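Local coordinates for glycoside hydrolase family 15, cellulose signaling associated protein envoy (Hypocrea jecorina, PDB 4WUJ), which acts as a fungal blue-light photoreceptor whose LOV domain, the part described here, binds flavin mononucleotide and links light to oxidative stress signalling, at residues V38-C43 against V141-E146; S91-E96 against V109-Y114; Q105-R110 against V125-L130. All coordinates share one frame; numbering follows the deposited sequence.

All three contacts reach one five-stranded antiparallel sheet of a PAS-fold LOV domain, and each reaches the flavin. Contact 1 pairs the first strand, 39-44, with the last, 139-144, and so closes a loop of the chain inside which contacts 2 and 3 are nested. Contact 3 pairs strand 107-114 with 120-129, which in turn neighbours 139-144; its centre is about 10 Å from that of contact 1. Contact 2 packs helix 92-103 on strand 107-114 and shares Val-109 and Arg-110 with contact 3, their centres lying about 11 Å apart. Together they build much of the chromophore pocket, while contacts 1 and 3 also touch the second subunit.

Contact 1 (V38-C43 against V141-E146); sequences VSLTLC and VGLQAE. With FMN (flavin mononucleotide), chain I.
Ser-39 and Gln-144 meet through their side chains as well as their backbones. OG of Ser-39 stands anti to the backbone N (chi1 160°) and donates to OE1 of Gln-144 at 2.8 Å, approaching tilted from the carbonyl plane of the amide. The Gln-144 chain bends at chi2 (80°), which brings its amide alongside Ser-39 and Thr-41, with OE1 on the serine and NE2 toward the flavin. NE2 of Gln-144 donates to FMN O4 at 3.1 Å and more weakly to N5, and its bond to OG1 of Thr-41 is also weak, at 3.5 Å. With OE1 engaged by the serine, the rotation of the amide is fixed from both ends. Thr-41 OG1 lies 3.3 Å from FMN C6. Beside it Gly-142 exchanges two backbone hydrogen bonds with Thr-41; a CB at Gly-142 would run into the flavin ring. The other side of the sheet is apolar: CD1 of Leu-40 reaches both CD2 of Leu-143 (3.7 Å) and CG1 of Val-141, and CD1 of Leu-42 meets CG2 of Val-141 at 3.8 Å. Helix 14-22 packs over this side, and Tyr-7 of the second subunit lies against Val-38 and Leu-143. A central antiparallel strand pair carrying a glutamine beside flavin N5 and O4 is the hallmark of the LOV photoreceptor, in which this residue is generally thought to relay the light signal to the sheet.

Contact 2 (S91-E96 against V109-Y114); sequences SDAVQE and VRIVNY. With FMN (flavin mononucleotide), chain I.
Helix 92-96 crosses over strand 109-114 with 8.2 Å between their axes and an angle of 124° between their directions, Ala-93 and Val-109 bringing the backbones closest. This is the helix-on-sheet packing of the PAS fold, here a LOV domain, and no hydrogen bond joins the two segments. Ala-93 is the centre of the contact: its CB sits 3.7 Å from CB of Ile-111, 3.8 Å from CG2 of Val-109 and close to the carbonyl O of Arg-110. One turn on, the extended Glu-96 slides past Val-109 in the opposite direction, laying its carboxylate beside CG1. Val-94 offers CG2 to CD1 of Ile-111 at 3.9 Å, while its CG1 faces the ribityl and phosphate part of FMN. Ile-111 is extended, with CG1 anti to the backbone N (chi1 174°), which carries CD1 to Val-94 CG2 and FMN O2. Farther along, Asn-113 reads the pyrimidine edge of the flavin with both ends of its amide: ND2 of Asn-113 donates to FMN O2 at 2.8 Å, and OD1 accepts from flavin N3 and from ND2 of Asn-123. A leucine in its place would probably leave flavin N3 and O2 and ND2 of Asn-123 without these mates and the pyrimidine end of the ring less firmly fixed. FMN N3 donates to OD1 of Asn-113 at 2.7 Å, nearly straight at 168°.

Contact 3 (Q105-R110 against V125-L130); sequences QEVQVR and VTILPL. With FMN (flavin mononucleotide), chain I.
Val-107 and Ile-127 form a hydrogen-bonded pair: N of Ile-127 donates to O of Val-107 at 2.9 Å, and N of Val-107 returns a bond to O of Ile-127. Two residues along, Val-109 and Val-125 exchange two such bonds, N of Val-109 to O of Val-125 and N of Val-125 to O of Val-109, each 3.1 Å. Between them Gln-108 and Thr-126 form a non-hydrogen-bonded backbone pair, and the extended Gln-108 side chain brings NE2 to OG1 of Thr-126 for a weak bond of 3.0 Å. The stronger partner of Thr-126 OG1 is Tyr-7 OH of the second subunit. The strands are arms of the hairpin 107-114/120-129, which forms one side of the PAS-fold sheet; the other edge of strand 120-129 pairs with 139-144, where Thr-126 and Leu-128 bond with Leu-143 and Val-141. On the flavin side, Val-107 and Ile-127 lie side by side, with CG1 of Val-107 3.7 Å from CB of Ile-127. Ile-127 CD1 touches FMN C9A at 3.7 Å, and Val-125 CG2 approaches FMN O4. At the hairpin's open end Glu-106 lays CG against CD of Pro-129, while its carboxylate accepts from Thr-28 N and forms a salt bridge with Arg-24.

Contact 1 (V38-C43 against V141-E146)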
loop_
_atom_site.group_PDB
_atom_site.type_symbol
_atom_site.label_atom_id
_atom_site.label_comp_id
_atom_site.label_asym_id
_atom_site.label_seq_id
_atom_site.Cartn_x
_atom_site.Cartn_y
_atom_site.Cartn_z
ATOM N N VAL C 38 -3.840 0.389 3.838
ATOM C CA VAL C 38 -5.022 -0.406 3.503
ATOM C C VAL C 38 -4.773 -1.891 3.839
ATOM O O VAL C 38 -3.679 -2.397 3.653
ATOM C CB VAL C 38 -5.439 -0.276 2.005
ATOM C CG1 VAL C 38 -4.436 -0.910 1.090
ATOM C CG2 VAL C 38 -6.795 -0.947 1.757
ATOM N N SER C 39 -5.768 -2.564 4.405
ATOM C CA SER C 39 -5.650 -3.997 4.624
ATOM C C SER C 39 -5.947 -4.737 3.309
ATOM O O SER C 39 -6.983 -4.511 2.653
ATOM C CB SER C 39 -6.548 -4.446 5.740
ATOM O OG SER C 39 -6.790 -5.826 5.660
ATOM N N LEU C 40 -5.012 -5.577 2.891
ATOM C CA LEU C 40 -5.067 -6.170 1.556
ATOM C C LEU C 40 -4.558 -7.585 1.591
ATOM O O LEU C 40 -3.557 -7.865 2.258
ATOM C CB LEU C 40 -4.229 -5.382 0.571
ATOM C CG LEU C 40 -4.171 -5.886 -0.868
ATOM C CD1 LEU C 40 -4.032 -4.718 -1.842
ATOM C CD2 LEU C 40 -3.043 -6.892 -1.064
ATOM N N THR C 41 -5.282 -8.480 0.912
ATOM C CA THR C 41 -4.818 -9.838 0.697
ATOM C C THR C 41 -4.821 -10.108 -0.802
ATOM O O THR C 41 -5.603 -9.538 -1.579
ATOM C CB THR C 41 -5.668 -10.914 1.455
ATOM O OG1 THR C 41 -6.996 -10.968 0.913
ATOM C CG2 THR C 41 -5.748 -10.605 2.926
ATOM N N LEU C 42 -3.896 -10.951 -1.200
ATOM C CA LEU C 42 -3.805 -11.430 -2.555
ATOM C C LEU C 42 -3.870 -12.961 -2.451
ATOM O O LEU C 42 -3.100 -13.591 -1.686
ATOM C CB LEU C 42 -2.482 -10.991 -3.162
ATOM C CG LEU C 42 -2.226 -11.134 -4.648
ATOM C CD1 LEU C 42 -3.296 -10.511 -5.540
ATOM C CD2 LEU C 42 -0.878 -10.451 -4.878
ATOM N N CYS C 43 -4.790 -13.547 -3.209
ATOM C CA CYS C 43 -5.017 -14.994 -3.157
ATOM C C CYS C 43 -4.878 -15.571 -4.540
ATOM O O CYS C 43 -5.339 -14.973 -5.506
ATOM C CB CYS C 43 -6.394 -15.300 -2.598
ATOM S SG CYS C 43 -6.604 -14.827 -0.855
ATOM N N VAL C 141 -7.816 -10.047 -5.423
ATOM C CA VAL C 141 -7.369 -9.051 -4.467
ATOM C C VAL C 141 -8.524 -8.737 -3.582
ATOM O O VAL C 141 -9.589 -8.370 -4.070
ATOM C CB VAL C 141 -7.009 -7.711 -5.147
ATOM C CG1 VAL C 141 -6.580 -6.699 -4.074
ATOM C CG2 VAL C 141 -5.970 -7.926 -6.191
ATOM N N GLY C 142 -8.310 -8.871 -2.292
ATOM C CA GLY C 142 -9.259 -8.439 -1.306
ATOM C C GLY C 142 -8.774 -7.226 -0.519
ATOM O O GLY C 142 -7.589 -7.117 -0.162
ATOM N N LEU C 143 -9.711 -6.302 -0.289
ATOM C CA LEU C 143 -9.490 -5.132 0.531
ATOM C C LEU C 143 -10.414 -5.262 1.706
ATOM O O LEU C 143 -11.627 -5.431 1.515
ATOM C CB LEU C 143 -9.819 -3.858 -0.240
ATOM C CG LEU C 143 -8.997 -3.589 -1.491
ATOM C CD1 LEU C 143 -9.340 -2.189 -2.085
ATOM C CD2 LEU C 143 -7.523 -3.668 -1.153
ATOM N N GLN C 144 -9.842 -5.263 2.904
ATOM C CA GLN C 144 -10.592 -5.260 4.155
ATOM C C GLN C 144 -10.498 -3.862 4.844
ATOM O O GLN C 144 -9.539 -3.088 4.605
ATOM C CB GLN C 144 -10.023 -6.266 5.144
ATOM C CG GLN C 144 -9.993 -7.725 4.693
ATOM C CD GLN C 144 -8.854 -8.108 3.767
ATOM O OE1 GLN C 144 -7.807 -7.410 3.644
ATOM N NE2 GLN C 144 -9.055 -9.243 3.089
ATOM N N ALA C 145 -11.457 -3.594 5.731
ATOM C CA ALA C 145 -11.425 -2.445 6.656
ATOM C C ALA C 145 -12.571 -2.552 7.669
ATOM O O ALA C 145 -13.665 -2.940 7.309
ATOM C CB ALA C 145 -11.559 -1.162 5.898
ATOM N N GLU C 146 -12.298 -2.250 8.930
ATOM C CA GLU C 146 -13.306 -2.227 9.965
ATOM C C GLU C 146 -14.560 -1.392 9.567
ATOM O O GLU C 146 -14.483 -0.180 9.319
ATOM C CB GLU C 146 -12.674 -1.676 11.232
ATOM C CG GLU C 146 -13.364 -2.089 12.513
ATOM C CD GLU C 146 -12.378 -2.345 13.667
ATOM O OE1 GLU C 146 -11.142 -2.210 13.468
ATOM O OE2 GLU C 146 -12.834 -2.706 14.775
HETATM N N1 FMN I . -13.842 -13.578 3.885
HETATM C C2 FMN I . -13.977 -12.862 5.055
HETATM O O2 FMN I . -14.809 -13.196 5.897
HETATM N N3 FMN I . -13.156 -11.762 5.297
HETATM C C4 FMN I . -12.215 -11.355 4.384
HETATM O O4 FMN I . -11.503 -10.391 4.648
HETATM C C4A FMN I . -12.067 -12.075 3.189
HETATM N N5 FMN I . -11.111 -11.704 2.253
HETATM C C5A FMN I . -10.985 -12.401 1.085
HETATM C C6 FMN I . -10.034 -11.982 0.174
HETATM C C7 FMN I . -9.850 -12.677 -1.009
HETATM C C7M FMN I . -8.815 -12.176 -1.967
HETATM C C8 FMN I . -10.651 -13.810 -1.282
HETATM C C8M FMN I . -10.461 -14.571 -2.570
HETATM C C9 FMN I . -11.625 -14.213 -0.360
HETATM C C9A FMN I . -11.796 -13.515 0.830
HETATM N N10 FMN I . -12.750 -13.903 1.778
HETATM C C10 FMN I . -12.884 -13.186 2.951
HETATM C "C1'" FMN I . -13.720 -15.050 1.586
HETATM C "C2'" FMN I . -13.271 -16.456 1.910
HETATM O "O2'" FMN I . -11.892 -16.567 1.642
HETATM C "C3'" FMN I . -14.160 -17.444 1.102
HETATM O "O3'" FMN I . -14.079 -17.172 -0.293
HETATM C "C4'" FMN I . -15.638 -17.343 1.551
HETATM O "O4'" FMN I . -15.723 -17.779 2.891
HETATM C "C5'" FMN I . -16.612 -18.120 0.648
HETATM O "O5'" FMN I . -16.142 -19.440 0.440
HETATM P P FMN I . -16.518 -20.616 1.449
HETATM O O1P FMN I . -15.742 -21.827 0.956
HETATM O O2P FMN I . -16.157 -20.379 2.876
HETATM O O3P FMN I . -17.986 -20.877 1.365
HETATM O O HOH W 1 -7.798 -1.130 5.545
#

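Contact 2 (S91-E96 against V109-Y114)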
loop_
_atom_site.group_PDB
_atom_site.type_symbol
_atom_site.label_atom_id
_atom_site.label_comp_id
_atom_site.label_asym_id
_atom_site.label_seq_id
_atom_site.Cartn_x
_atom_site.Cartn_y
_atom_site.Cartn_z
ATOM N N SER C 91 -23.987 -15.808 7.180
ATOM C CA SER C 91 -24.323 -14.593 6.459
ATOM C C SER C 91 -24.537 -14.922 4.990
ATOM O O SER C 91 -23.914 -15.845 4.446
ATOM C CB SER C 91 -23.226 -13.535 6.610
ATOM O OG SER C 91 -23.727 -12.247 6.288
ATOM N N ASP C 92 -25.444 -14.182 4.361
ATOM C CA ASP C 92 -25.537 -14.191 2.913
ATOM C C ASP C 92 -24.207 -13.695 2.307
ATOM O O ASP C 92 -23.926 -13.894 1.124
ATOM C CB ASP C 92 -26.702 -13.312 2.454
ATOM C CG ASP C 92 -28.097 -13.949 2.752
ATOM O OD1 ASP C 92 -28.241 -15.206 2.773
ATOM O OD2 ASP C 92 -29.055 -13.172 2.966
ATOM N N ALA C 93 -23.410 -13.022 3.129
ATOM C CA ALA C 93 -22.155 -12.431 2.675
ATOM C C ALA C 93 -21.234 -13.533 2.150
ATOM O O ALA C 93 -20.774 -13.458 1.022
ATOM C CB ALA C 93 -21.511 -11.694 3.802
ATOM N N VAL C 94 -21.061 -14.578 2.952
ATOM C CA VAL C 94 -20.266 -15.737 2.574
ATOM C C VAL C 94 -20.602 -16.299 1.183
ATOM O O VAL C 94 -19.673 -16.455 0.363
ATOM C CB VAL C 94 -20.348 -16.843 3.657
ATOM C CG1 VAL C 94 -19.613 -18.100 3.218
ATOM C CG2 VAL C 94 -19.766 -16.326 4.946
ATOM N N GLN C 95 -21.885 -16.575 0.896
ATOM C CA GLN C 95 -22.277 -17.106 -0.428
ATOM C C GLN C 95 -22.023 -16.114 -1.547
ATOM O O GLN C 95 -21.604 -16.488 -2.660
ATOM C CB GLN C 95 -23.786 -17.410 -0.584
ATOM C CG GLN C 95 -24.538 -18.001 0.552
ATOM C CD GLN C 95 -26.026 -18.211 0.166
ATOM O OE1 GLN C 95 -26.336 -18.817 -0.879
ATOM N NE2 GLN C 95 -26.938 -17.674 0.989
ATOM N N GLU C 96 -22.391 -14.861 -1.287
ATOM C CA GLU C 96 -22.160 -13.797 -2.267
ATOM C C GLU C 96 -20.652 -13.781 -2.609
ATOM O O GLU C 96 -20.283 -13.789 -3.779
ATOM C CB GLU C 96 -22.636 -12.446 -1.723
ATOM C CG GLU C 96 -23.236 -11.519 -2.789
ATOM C CD GLU C 96 -23.436 -10.062 -2.309
ATOM O OE1 GLU C 96 -23.652 -9.817 -1.092
ATOM O OE2 GLU C 96 -23.353 -9.157 -3.169
ATOM N N VAL C 109 -19.206 -6.773 0.019
ATOM C CA VAL C 109 -20.147 -7.103 1.051
ATOM C C VAL C 109 -19.601 -6.643 2.374
ATOM O O VAL C 109 -18.452 -6.248 2.505
ATOM C CB VAL C 109 -20.370 -8.653 1.168
ATOM C CG1 VAL C 109 -20.517 -9.283 -0.208
ATOM C CG2 VAL C 109 -19.232 -9.301 1.948
ATOM N N ARG C 110 -20.445 -6.723 3.380
ATOM C CA ARG C 110 -20.037 -6.439 4.728
ATOM C C ARG C 110 -20.360 -7.698 5.465
ATOM O O ARG C 110 -21.331 -8.393 5.131
ATOM C CB ARG C 110 -20.798 -5.202 5.274
ATOM C CG ARG C 110 -22.031 -5.479 6.140
ATOM C CD ARG C 110 -22.915 -4.192 6.440
ATOM N NE ARG C 110 -24.116 -4.627 7.152
ATOM C CZ ARG C 110 -25.252 -5.014 6.557
ATOM N NH1 ARG C 110 -25.399 -4.921 5.245
ATOM N NH2 ARG C 110 -26.278 -5.443 7.278
ATOM N N ILE C 111 -19.552 -8.019 6.456
ATOM C CA ILE C 111 -19.655 -9.308 7.067
ATOM C C ILE C 111 -18.933 -9.240 8.361
ATOM O O ILE C 111 -18.010 -8.435 8.501
ATOM C CB ILE C 111 -18.953 -10.413 6.140
ATOM C CG1 ILE C 111 -18.905 -11.770 6.824
ATOM C CG2 ILE C 111 -17.519 -9.995 5.728
ATOM C CD1 ILE C 111 -18.341 -12.869 5.913
ATOM N N VAL C 112 -19.267 -10.109 9.298
ATOM C CA VAL C 112 -18.546 -10.114 10.553
ATOM C C VAL C 112 -17.347 -11.004 10.498
ATOM O O VAL C 112 -17.463 -12.203 10.204
ATOM C CB VAL C 112 -19.431 -10.552 11.713
ATOM C CG1 VAL C 112 -18.586 -10.753 12.986
ATOM C CG2 VAL C 112 -20.577 -9.517 11.920
ATOM N N ASN C 113 -16.179 -10.425 10.774
ATOM C CA ASN C 113 -15.006 -11.237 11.072
ATOM C C ASN C 113 -14.499 -11.046 12.488
ATOM O O ASN C 113 -14.998 -10.216 13.264
ATOM C CB ASN C 113 -13.849 -10.984 10.078
ATOM C CG ASN C 113 -14.241 -11.252 8.642
ATOM O OD1 ASN C 113 -13.674 -10.650 7.728
ATOM N ND2 ASN C 113 -15.235 -12.131 8.430
ATOM N N TYR C 114 -13.470 -11.820 12.789
ATOM C CA TYR C 114 -12.918 -11.871 14.113
ATOM C C TYR C 114 -11.427 -11.654 14.024
ATOM O O TYR C 114 -10.738 -12.341 13.273
ATOM C CB TYR C 114 -13.284 -13.200 14.752
ATOM C CG TYR C 114 -14.799 -13.304 14.881
ATOM C CD1 TYR C 114 -15.463 -12.725 15.961
ATOM C CD2 TYR C 114 -15.565 -13.923 13.893
ATOM C CE1 TYR C 114 -16.852 -12.790 16.076
ATOM C CE2 TYR C 114 -16.948 -13.998 13.994
ATOM C CZ TYR C 114 -17.595 -13.420 15.090
ATOM O OH TYR C 114 -18.975 -13.489 15.201
HETATM N N1 FMN I . -13.842 -13.578 3.885
HETATM C C2 FMN I . -13.977 -12.862 5.055
HETATM O O2 FMN I . -14.809 -13.196 5.897
HETATM N N3 FMN I . -13.156 -11.762 5.297
HETATM C C4 FMN I . -12.215 -11.355 4.384
HETATM O O4 FMN I . -11.503 -10.391 4.648
HETATM C C4A FMN I . -12.067 -12.075 3.189
HETATM N N5 FMN I . -11.111 -11.704 2.253
HETATM C C5A FMN I . -10.985 -12.401 1.085
HETATM C C6 FMN I . -10.034 -11.982 0.174
HETATM C C7 FMN I . -9.850 -12.677 -1.009
HETATM C C7M FMN I . -8.815 -12.176 -1.967
HETATM C C8 FMN I . -10.651 -13.810 -1.282
HETATM C C8M FMN I . -10.461 -14.571 -2.570
HETATM C C9 FMN I . -11.625 -14.213 -0.360
HETATM C C9A FMN I . -11.796 -13.515 0.830
HETATM N N10 FMN I . -12.750 -13.903 1.778
HETATM C C10 FMN I . -12.884 -13.186 2.951
HETATM C "C1'" FMN I . -13.720 -15.050 1.586
HETATM C "C2'" FMN I . -13.271 -16.456 1.910
HETATM O "O2'" FMN I . -11.892 -16.567 1.642
HETATM C "C3'" FMN I . -14.160 -17.444 1.102
HETATM O "O3'" FMN I . -14.079 -17.172 -0.293
HETATM C "C4'" FMN I . -15.638 -17.343 1.551
HETATM O "O4'" FMN I . -15.723 -17.779 2.891
HETATM C "C5'" FMN I . -16.612 -18.120 0.648
HETATM O "O5'" FMN I . -16.142 -19.440 0.440
HETATM P P FMN I . -16.518 -20.616 1.449
HETATM O O1P FMN I . -15.742 -21.827 0.956
HETATM O O2P FMN I . -16.157 -20.379 2.876
HETATM O O3P FMN I . -17.986 -20.877 1.365
#

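Contact 3 (Q105-R110 against V125-L130)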
loop_
_atom_site.group_PDB
_atom_site.type_symbol
_atom_site.label_atom_id
_atom_site.label_comp_id
_atom_site.label_asym_id
_atom_site.label_seq_id
_atom_site.Cartn_x
_atom_site.Cartn_y
_atom_site.Cartn_z
ATOM N N GLN C 105 -16.212 -12.211 -10.556
ATOM C CA GLN C 105 -16.932 -10.958 -10.471
ATOM C C GLN C 105 -16.479 -10.174 -9.262
ATOM O O GLN C 105 -16.318 -10.732 -8.170
ATOM C CB GLN C 105 -18.442 -11.192 -10.311
ATOM C CG GLN C 105 -19.203 -11.594 -11.560
ATOM C CD GLN C 105 -20.564 -12.160 -11.218
ATOM O OE1 GLN C 105 -20.971 -12.161 -10.045
ATOM N NE2 GLN C 105 -21.277 -12.654 -12.227
ATOM N N GLU C 106 -16.344 -8.868 -9.462
ATOM C CA GLU C 106 -16.175 -7.920 -8.374
ATOM C C GLU C 106 -17.299 -8.145 -7.419
ATOM O O GLU C 106 -18.406 -8.452 -7.849
ATOM C CB GLU C 106 -16.299 -6.482 -8.886
ATOM C CG GLU C 106 -15.111 -6.015 -9.664
ATOM C CD GLU C 106 -15.373 -4.718 -10.410
ATOM O OE1 GLU C 106 -15.967 -3.771 -9.815
ATOM O OE2 GLU C 106 -14.956 -4.663 -11.593
ATOM N N VAL C 107 -17.043 -7.927 -6.138
ATOM C CA VAL C 107 -18.079 -8.031 -5.158
ATOM C C VAL C 107 -17.704 -7.255 -3.948
ATOM O O VAL C 107 -16.532 -7.162 -3.568
ATOM C CB VAL C 107 -18.307 -9.501 -4.743
ATOM C CG1 VAL C 107 -16.995 -10.132 -4.261
ATOM C CG2 VAL C 107 -19.369 -9.606 -3.674
ATOM N N GLN C 108 -18.704 -6.685 -3.313
ATOM C CA GLN C 108 -18.449 -5.973 -2.087
ATOM C C GLN C 108 -19.577 -6.263 -1.144
ATOM O O GLN C 108 -20.756 -6.033 -1.470
ATOM C CB GLN C 108 -18.282 -4.468 -2.342
ATOM C CG GLN C 108 -18.123 -3.649 -1.090
ATOM C CD GLN C 108 -17.922 -2.161 -1.392
ATOM O OE1 GLN C 108 -18.798 -1.496 -1.951
ATOM N NE2 GLN C 108 -16.750 -1.647 -1.059
ATOM N N VAL C 109 -19.206 -6.773 0.019
ATOM C CA VAL C 109 -20.147 -7.103 1.051
ATOM C C VAL C 109 -19.601 -6.643 2.374
ATOM O O VAL C 109 -18.452 -6.248 2.505
ATOM C CB VAL C 109 -20.370 -8.653 1.168
ATOM C CG1 VAL C 109 -20.517 -9.283 -0.208
ATOM C CG2 VAL C 109 -19.232 -9.301 1.948
ATOM N N ARG C 110 -20.445 -6.723 3.380
ATOM C CA ARG C 110 -20.037 -6.439 4.728
ATOM C C ARG C 110 -20.360 -7.698 5.465
ATOM O O ARG C 110 -21.331 -8.393 5.131
ATOM C CB ARG C 110 -20.798 -5.202 5.274
ATOM C CG ARG C 110 -22.031 -5.479 6.140
ATOM C CD ARG C 110 -22.915 -4.192 6.440
ATOM N NE ARG C 110 -24.116 -4.627 7.152
ATOM C CZ ARG C 110 -25.252 -5.014 6.557
ATOM N NH1 ARG C 110 -25.399 -4.921 5.245
ATOM N NH2 ARG C 110 -26.278 -5.443 7.278
ATOM N N VAL C 125 -15.440 -5.839 3.040
ATOM C CA VAL C 125 -14.570 -6.615 2.173
ATOM C C VAL C 125 -14.968 -6.414 0.757
ATOM O O VAL C 125 -16.143 -6.551 0.392
ATOM C CB VAL C 125 -14.681 -8.124 2.472
ATOM C CG1 VAL C 125 -13.777 -8.895 1.565
ATOM C CG2 VAL C 125 -14.342 -8.426 3.942
ATOM N N THR C 126 -13.992 -6.112 -0.064
ATOM C CA THR C 126 -14.192 -6.029 -1.512
ATOM C C THR C 126 -13.241 -7.004 -2.181
ATOM O O THR C 126 -12.049 -6.987 -1.890
ATOM C CB THR C 126 -13.791 -4.646 -2.070
ATOM O OG1 THR C 126 -14.519 -3.627 -1.403
ATOM C CG2 THR C 126 -14.043 -4.574 -3.570
ATOM N N ILE C 127 -13.736 -7.791 -3.127
ATOM C CA ILE C 127 -12.905 -8.741 -3.811
ATOM C C ILE C 127 -12.936 -8.448 -5.277
ATOM O O ILE C 127 -14.001 -8.339 -5.886
ATOM C CB ILE C 127 -13.371 -10.191 -3.482
ATOM C CG1 ILE C 127 -13.380 -10.353 -1.964
ATOM C CG2 ILE C 127 -12.459 -11.208 -4.157
ATOM C CD1 ILE C 127 -13.989 -11.587 -1.415
ATOM N N LEU C 128 -11.760 -8.290 -5.849
ATOM C CA LEU C 128 -11.630 -8.027 -7.264
ATOM C C LEU C 128 -10.816 -9.118 -7.972
ATOM O O LEU C 128 -9.863 -9.644 -7.421
ATOM C CB LEU C 128 -10.979 -6.652 -7.458
ATOM C CG LEU C 128 -11.736 -5.531 -6.726
ATOM C CD1 LEU C 128 -11.164 -5.213 -5.355
ATOM C CD2 LEU C 128 -11.738 -4.306 -7.569
ATOM N N PRO C 129 -11.198 -9.453 -9.207
ATOM C CA PRO C 129 -10.478 -10.384 -10.076
ATOM C C PRO C 129 -9.287 -9.757 -10.789
ATOM O O PRO C 129 -9.353 -8.593 -11.175
ATOM C CB PRO C 129 -11.526 -10.726 -11.132
ATOM C CG PRO C 129 -12.317 -9.416 -11.268
ATOM C CD PRO C 129 -12.452 -8.985 -9.824
ATOM N N LEU C 130 -8.224 -10.537 -10.979
ATOM C CA LEU C 130 -7.134 -10.165 -11.874
ATOM C C LEU C 130 -7.198 -10.974 -13.169
ATOM O O LEU C 130 -8.038 -11.862 -13.314
ATOM C CB LEU C 130 -5.781 -10.431 -11.207
ATOM C CG LEU C 130 -5.130 -9.223 -10.560
ATOM C CD1 LEU C 130 -6.121 -8.566 -9.585
ATOM C CD2 LEU C 130 -3.803 -9.620 -9.874
HETATM N N1 FMN I . -13.842 -13.578 3.885
HETATM C C2 FMN I . -13.977 -12.862 5.055
HETATM O O2 FMN I . -14.809 -13.196 5.897
HETATM N N3 FMN I . -13.156 -11.762 5.297
HETATM C C4 FMN I . -12.215 -11.355 4.384
HETATM O O4 FMN I . -11.503 -10.391 4.648
HETATM C C4A FMN I . -12.067 -12.075 3.189
HETATM N N5 FMN I . -11.111 -11.704 2.253
HETATM C C5A FMN I . -10.985 -12.401 1.085
HETATM C C6 FMN I . -10.034 -11.982 0.174
HETATM C C7 FMN I . -9.850 -12.677 -1.009
HETATM C C7M FMN I . -8.815 -12.176 -1.967
HETATM C C8 FMN I . -10.651 -13.810 -1.282
HETATM C C8M FMN I . -10.461 -14.571 -2.570
HETATM C C9 FMN I . -11.625 -14.213 -0.360
HETATM C C9A FMN I . -11.796 -13.515 0.830
HETATM N N10 FMN I . -12.750 -13.903 1.778
HETATM C C10 FMN I . -12.884 -13.186 2.951
HETATM C "C1'" FMN I . -13.720 -15.050 1.586
HETATM C "C2'" FMN I . -13.271 -16.456 1.910
HETATM O "O2'" FMN I . -11.892 -16.567 1.642
HETATM C "C3'" FMN I . -14.160 -17.444 1.102
HETATM O "O3'" FMN I . -14.079 -17.172 -0.293
HETATM C "C4'" FMN I . -15.638 -17.343 1.551
HETATM O "O4'" FMN I . -15.723 -17.779 2.891
HETATM C "C5'" FMN I . -16.612 -18.120 0.648
HETATM O "O5'" FMN I . -16.142 -19.440 0.440
HETATM P P FMN I . -16.518 -20.616 1.449
HETATM O O1P FMN I . -15.742 -21.827 0.956
HETATM O O2P FMN I . -16.157 -20.379 2.876
HETATM O O3P FMN I . -17.986 -20.877 1.365
#